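Local atomic coordinates of probable ABC transporter extracellular-binding protein YckB (Bacillus subtilis, PDB entry 2IEE), a protein that probably serves as the extracellular solute-binding component of a binding-protein-dependent ABC transport system at the cell membrane. Residues A[109-115]-A[178-184]; A[166-170]-A[191-196]. One frame throughout, in Å; residues are numbered along the deposited sequence.

Interaction 1 of 2, residues A[109-115]-A[178-184]; sequences YSYGTAI and LNDYYLQ
Backbone hydrogen bonds zip T113 to N179 as a hydrogen-bonded antiparallel pair. T113 N gives to N179 O at 2.8 Å, almost straight at 168°, while the return bond from N179 N to T113 O is longer at 3.3 Å. G112 with D180 and A114 with L178 form the flanking non-hydrogen-bonded pairs, which bring their CA atoms close, as such pairs do; A114's methyl leaves room for L178 CD1, 3.5 Å from A114 CB. Y181 N extends the ladder to Y111 O just as the chain turns into a helix.

At this turn strand 176-180, paired with 108-116 in a mixed sheet, runs straight into helix 181-190, in one lobe of the periplasmic-binding-protein fold. D180 is the N-cap: its OD2 accepts from L183 N, leaving OD1 to take a very short bond, 2.5 Å, from S110 OG. Aspartate's two oxygens can thus serve helix and hydroxyl at once, and the short serine brings its donor to OD1 because OG stands opposite its own backbone N (chi1 -171°).

In a second hydroxyl bond, the buried T113 gives OG1 to Q184 OE1 at 2.6 Å, while Q184 NE2 is taken by I177 O, so both ends of the amide are held. I115 lies along Q184, CG1 against CD and NE2 and CD1 against CB, the side chains running in opposite directions.

Among the aromatics, Y111 and Y181 lie side by side with planes only 18° apart but barely overlapping, Y111 OH sitting over one face of the Y181 ring. Y109 O approaches the edge of the Y182 ring in plane, and a water donates to Y109 O while accepting from Y182 OH.

Interaction 2 of 2, residues A[166-170]-A[191-196]; sequences LKDVA and FPDLNI
L166 meets F191, L194 and I196 through different parts of its side chain. Its CD1 touches the F191 ring at CD1, 3.6 Å away, with the two side chains crossing at about a right angle; its CD2 packs on I196 CD1 at 3.8 Å, and its CB rests against L194 CD2. A branched leucine suits this place because each methyl can serve a separate neighbour. One turn on, A170 offers only a methyl, which lets the loop come close: its CA lies 3.4 Å from N195 O in a CA-H...O contact, and its CB is about 4.0 Å from both L194 CG and I196 CG2.

K167 reaches over L194, its chain bent at the last torsion (chi4 -55°) so that NZ comes to 3.6 Å from L194 CD1; NZ also makes a long, weak ion pair with E163. L194 thus lies among L166, K167 and A170, and an alanine here would probably leave a gap against the helix and let the lysine chain move more freely.

The backbone sets these side chains in place. A type I turn from F191 to L194, with L194 N bonded to F191 O, brings both residues to the helix, and an inverse gamma turn centred on N195 then redirects the chain to I196. N195 ND2 makes a weak bond of 3.5 Å to A170 O, whereas its OD1 accepts from D119 N.

Farther out, the loop leaves helix 181-190 and enters strand 197-214, with L166 and I196 both packing inward on I115 of strand 108-116 and on A187 and L188 of helix 181-190, respectively.

After the helices and strands of its first hundred residues, the chain enters strand 108-116, where 109-115 supplies the first half of interaction 1. It then passes helix 142-149 and reaches 166-170 on helix 162-171 before 178-184, the end of strand 176-180 and the start of helix 181-190, closes interaction 1 after a 62-residue excursion. Past that helix, the loop at 191-196 turns back to 166-170 to close interaction 2 after only 20 residues. The two closures therefore cross. Their centres lie 16 Å apart, yet they touch through I115, whose CD1 is 3.9 Å from L166 CD2. Interaction 1 joins two neighbouring strands and that helix start; interaction 2 ties the loop after it to helix 162-171.

Interaction 1 of 2, residues A[109-115]-A[178-184]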
# COMPACT_ATOMS: atom_id res chain seq x y z
N TYR A 109 2.51 -6.49 -4.41
CA TYR A 109 3.76 -6.07 -5.01
C TYR A 109 3.45 -4.80 -5.79
O TYR A 109 2.44 -4.72 -6.48
CB TYR A 109 4.29 -7.14 -5.97
CG TYR A 109 4.55 -8.48 -5.31
CD1 TYR A 109 3.50 -9.31 -4.93
CD2 TYR A 109 5.85 -8.92 -5.07
CE1 TYR A 109 3.74 -10.55 -4.34
CE2 TYR A 109 6.10 -10.15 -4.47
CZ TYR A 109 5.04 -10.96 -4.11
OH TYR A 109 5.28 -12.18 -3.52
N SER A 110 4.32 -3.80 -5.68
CA SER A 110 4.08 -2.56 -6.38
C SER A 110 5.40 -1.82 -6.57
O SER A 110 6.48 -2.37 -6.33
CB SER A 110 3.10 -1.70 -5.58
OG SER A 110 2.68 -0.56 -6.33
N TYR A 111 5.29 -0.58 -7.02
CA TYR A 111 6.42 0.30 -7.26
C TYR A 111 5.86 1.71 -7.48
O TYR A 111 4.66 1.87 -7.70
CB TYR A 111 7.23 -0.17 -8.48
CG TYR A 111 6.41 -0.42 -9.72
CD1 TYR A 111 5.95 0.63 -10.51
CD2 TYR A 111 6.08 -1.72 -10.11
CE1 TYR A 111 5.18 0.40 -11.65
CE2 TYR A 111 5.31 -1.96 -11.24
CZ TYR A 111 4.87 -0.91 -12.01
OH TYR A 111 4.11 -1.17 -13.13
N GLY A 112 6.72 2.72 -7.42
CA GLY A 112 6.25 4.08 -7.61
C GLY A 112 6.18 4.49 -9.07
O GLY A 112 6.87 3.92 -9.92
N THR A 113 5.32 5.46 -9.36
CA THR A 113 5.18 5.95 -10.72
C THR A 113 4.93 7.45 -10.66
O THR A 113 5.05 8.06 -9.60
CB THR A 113 4.00 5.27 -11.46
OG1 THR A 113 2.79 5.43 -10.71
CG2 THR A 113 4.28 3.78 -11.64
N ALA A 114 4.61 8.05 -11.80
CA ALA A 114 4.36 9.47 -11.86
C ALA A 114 3.14 9.79 -12.72
O ALA A 114 2.94 9.20 -13.78
CB ALA A 114 5.58 10.19 -12.44
N ILE A 115 2.32 10.71 -12.24
CA ILE A 115 1.16 11.14 -13.00
C ILE A 115 1.57 12.48 -13.60
O ILE A 115 2.05 13.37 -12.89
CB ILE A 115 -0.08 11.31 -12.12
CG1 ILE A 115 -0.79 9.97 -11.98
CG2 ILE A 115 -1.02 12.35 -12.73
CD1 ILE A 115 -1.98 10.01 -11.03
N LEU A 178 4.16 12.16 -7.72
CA LEU A 178 4.84 10.88 -7.52
C LEU A 178 4.10 10.10 -6.44
O LEU A 178 3.85 10.62 -5.35
CB LEU A 178 6.29 11.12 -7.08
CG LEU A 178 7.41 10.86 -8.10
CD1 LEU A 178 7.04 11.41 -9.46
CD2 LEU A 178 8.71 11.47 -7.59
N ASN A 179 3.72 8.86 -6.74
CA ASN A 179 3.01 8.04 -5.76
C ASN A 179 3.05 6.58 -6.19
O ASN A 179 3.62 6.25 -7.22
CB ASN A 179 1.55 8.52 -5.65
CG ASN A 179 0.91 8.14 -4.31
OD1 ASN A 179 1.50 7.43 -3.50
ND2 ASN A 179 -0.31 8.62 -4.09
N ASP A 180 2.44 5.71 -5.38
CA ASP A 180 2.38 4.28 -5.66
C ASP A 180 1.61 4.05 -6.98
O ASP A 180 0.61 4.71 -7.24
CB ASP A 180 1.66 3.57 -4.52
CG ASP A 180 1.35 2.12 -4.82
OD1 ASP A 180 2.28 1.29 -4.72
OD2 ASP A 180 0.19 1.83 -5.17
N TYR A 181 2.07 3.10 -7.79
CA TYR A 181 1.44 2.81 -9.07
C TYR A 181 -0.06 2.55 -8.96
O TYR A 181 -0.87 3.22 -9.60
CB TYR A 181 2.09 1.59 -9.71
CG TYR A 181 1.34 1.09 -10.92
CD1 TYR A 181 1.13 1.90 -12.04
CD2 TYR A 181 0.87 -0.22 -10.97
CE1 TYR A 181 0.48 1.42 -13.17
CE2 TYR A 181 0.21 -0.71 -12.10
CZ TYR A 181 0.02 0.11 -13.19
OH TYR A 181 -0.62 -0.38 -14.30
N TYR A 182 -0.42 1.56 -8.15
CA TYR A 182 -1.82 1.21 -8.00
C TYR A 182 -2.70 2.36 -7.51
O TYR A 182 -3.81 2.52 -8.00
CB TYR A 182 -1.94 -0.01 -7.09
CG TYR A 182 -1.45 -1.25 -7.80
CD1 TYR A 182 -2.09 -1.71 -8.95
CD2 TYR A 182 -0.32 -1.94 -7.34
CE1 TYR A 182 -1.61 -2.83 -9.64
CE2 TYR A 182 0.16 -3.06 -8.03
CZ TYR A 182 -0.49 -3.50 -9.17
OH TYR A 182 -0.01 -4.60 -9.86
N LEU A 183 -2.20 3.17 -6.58
CA LEU A 183 -2.99 4.30 -6.09
C LEU A 183 -3.23 5.27 -7.23
O LEU A 183 -4.28 5.90 -7.29
CB LEU A 183 -2.26 5.05 -4.98
CG LEU A 183 -2.03 4.29 -3.68
CD1 LEU A 183 -1.35 5.22 -2.68
CD2 LEU A 183 -3.36 3.78 -3.13
N GLN A 184 -2.26 5.38 -8.13
CA GLN A 184 -2.40 6.30 -9.25
C GLN A 184 -3.33 5.75 -10.33
O GLN A 184 -3.98 6.53 -11.03
CB GLN A 184 -1.03 6.66 -9.83
CG GLN A 184 -0.10 7.30 -8.79
CD GLN A 184 0.97 8.20 -9.38
OE1 GLN A 184 1.75 7.79 -10.24
NE2 GLN A 184 1.03 9.44 -8.90
O HOH W 1 1.59 -6.10 -8.69

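Interaction 2 of 2, residues A[166-170]-A[191-196]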
# COMPACT_ATOMS: atom_id res chain seq x y z
N LEU A 166 -4.83 16.52 -8.87
CA LEU A 166 -4.91 16.04 -10.24
C LEU A 166 -5.27 17.13 -11.25
O LEU A 166 -4.68 17.19 -12.33
CB LEU A 166 -5.92 14.88 -10.32
CG LEU A 166 -5.58 13.67 -9.43
CD1 LEU A 166 -6.78 12.74 -9.36
CD2 LEU A 166 -4.35 12.94 -9.98
N LYS A 167 -6.23 17.99 -10.90
CA LYS A 167 -6.63 19.06 -11.82
C LYS A 167 -5.53 20.08 -12.06
O LYS A 167 -5.43 20.65 -13.14
CB LYS A 167 -7.89 19.77 -11.30
CG LYS A 167 -9.12 18.90 -11.30
CD LYS A 167 -10.38 19.71 -11.09
CE LYS A 167 -11.60 18.81 -10.97
NZ LYS A 167 -11.74 17.88 -12.13
N ASP A 168 -4.71 20.32 -11.04
CA ASP A 168 -3.61 21.28 -11.18
C ASP A 168 -2.57 20.74 -12.14
O ASP A 168 -1.86 21.51 -12.80
CB ASP A 168 -2.98 21.57 -9.81
CG ASP A 168 -3.93 22.31 -8.87
OD1 ASP A 168 -4.75 23.11 -9.37
OD2 ASP A 168 -3.85 22.09 -7.65
N VAL A 169 -2.46 19.42 -12.22
CA VAL A 169 -1.52 18.82 -13.15
C VAL A 169 -2.11 19.05 -14.54
O VAL A 169 -1.45 19.57 -15.44
CB VAL A 169 -1.37 17.31 -12.93
CG1 VAL A 169 -0.58 16.70 -14.10
CG2 VAL A 169 -0.66 17.04 -11.63
N ALA A 170 -3.38 18.67 -14.68
CA ALA A 170 -4.10 18.81 -15.94
C ALA A 170 -4.11 20.27 -16.40
O ALA A 170 -3.97 20.55 -17.59
CB ALA A 170 -5.54 18.32 -15.78
N PHE A 191 -11.04 9.84 -12.57
CA PHE A 191 -11.21 11.00 -13.44
C PHE A 191 -10.70 10.71 -14.84
O PHE A 191 -9.71 11.30 -15.29
CB PHE A 191 -10.45 12.20 -12.86
CG PHE A 191 -10.76 12.46 -11.41
CD1 PHE A 191 -10.10 11.77 -10.40
CD2 PHE A 191 -11.71 13.41 -11.06
CE1 PHE A 191 -10.39 12.01 -9.06
CE2 PHE A 191 -12.02 13.66 -9.73
CZ PHE A 191 -11.35 12.96 -8.72
N PRO A 192 -11.38 9.81 -15.57
CA PRO A 192 -11.02 9.41 -16.93
C PRO A 192 -11.07 10.49 -18.01
O PRO A 192 -10.57 10.28 -19.12
CB PRO A 192 -11.99 8.26 -17.22
CG PRO A 192 -13.23 8.71 -16.49
CD PRO A 192 -12.68 9.22 -15.17
N ASP A 193 -11.64 11.64 -17.68
CA ASP A 193 -11.76 12.74 -18.64
C ASP A 193 -10.74 13.85 -18.41
O ASP A 193 -10.63 14.78 -19.21
CB ASP A 193 -13.16 13.33 -18.55
CG ASP A 193 -13.46 13.89 -17.17
OD1 ASP A 193 -13.08 13.23 -16.17
OD2 ASP A 193 -14.07 14.97 -17.09
N LEU A 194 -10.00 13.75 -17.31
CA LEU A 194 -9.01 14.77 -16.95
C LEU A 194 -7.73 14.60 -17.76
O LEU A 194 -7.40 13.50 -18.18
CB LEU A 194 -8.71 14.66 -15.45
CG LEU A 194 -8.57 15.93 -14.62
CD1 LEU A 194 -9.70 16.91 -14.93
CD2 LEU A 194 -8.58 15.55 -13.15
N ASN A 195 -7.02 15.70 -17.98
CA ASN A 195 -5.78 15.64 -18.75
C ASN A 195 -4.62 15.15 -17.90
O ASN A 195 -3.69 15.89 -17.61
CB ASN A 195 -5.45 17.01 -19.35
CG ASN A 195 -4.11 17.01 -20.08
OD1 ASN A 195 -3.75 16.04 -20.74
ND2 ASN A 195 -3.38 18.11 -19.98
N ILE A 196 -4.70 13.89 -17.49
CA ILE A 196 -3.67 13.26 -16.67
C ILE A 196 -3.51 11.81 -17.11
O ILE A 196 -4.41 11.22 -17.71
CB ILE A 196 -4.03 13.25 -15.16
CG1 ILE A 196 -5.28 12.40 -14.94
CG2 ILE A 196 -4.22 14.67 -14.66
CD1 ILE A 196 -5.65 12.21 -13.47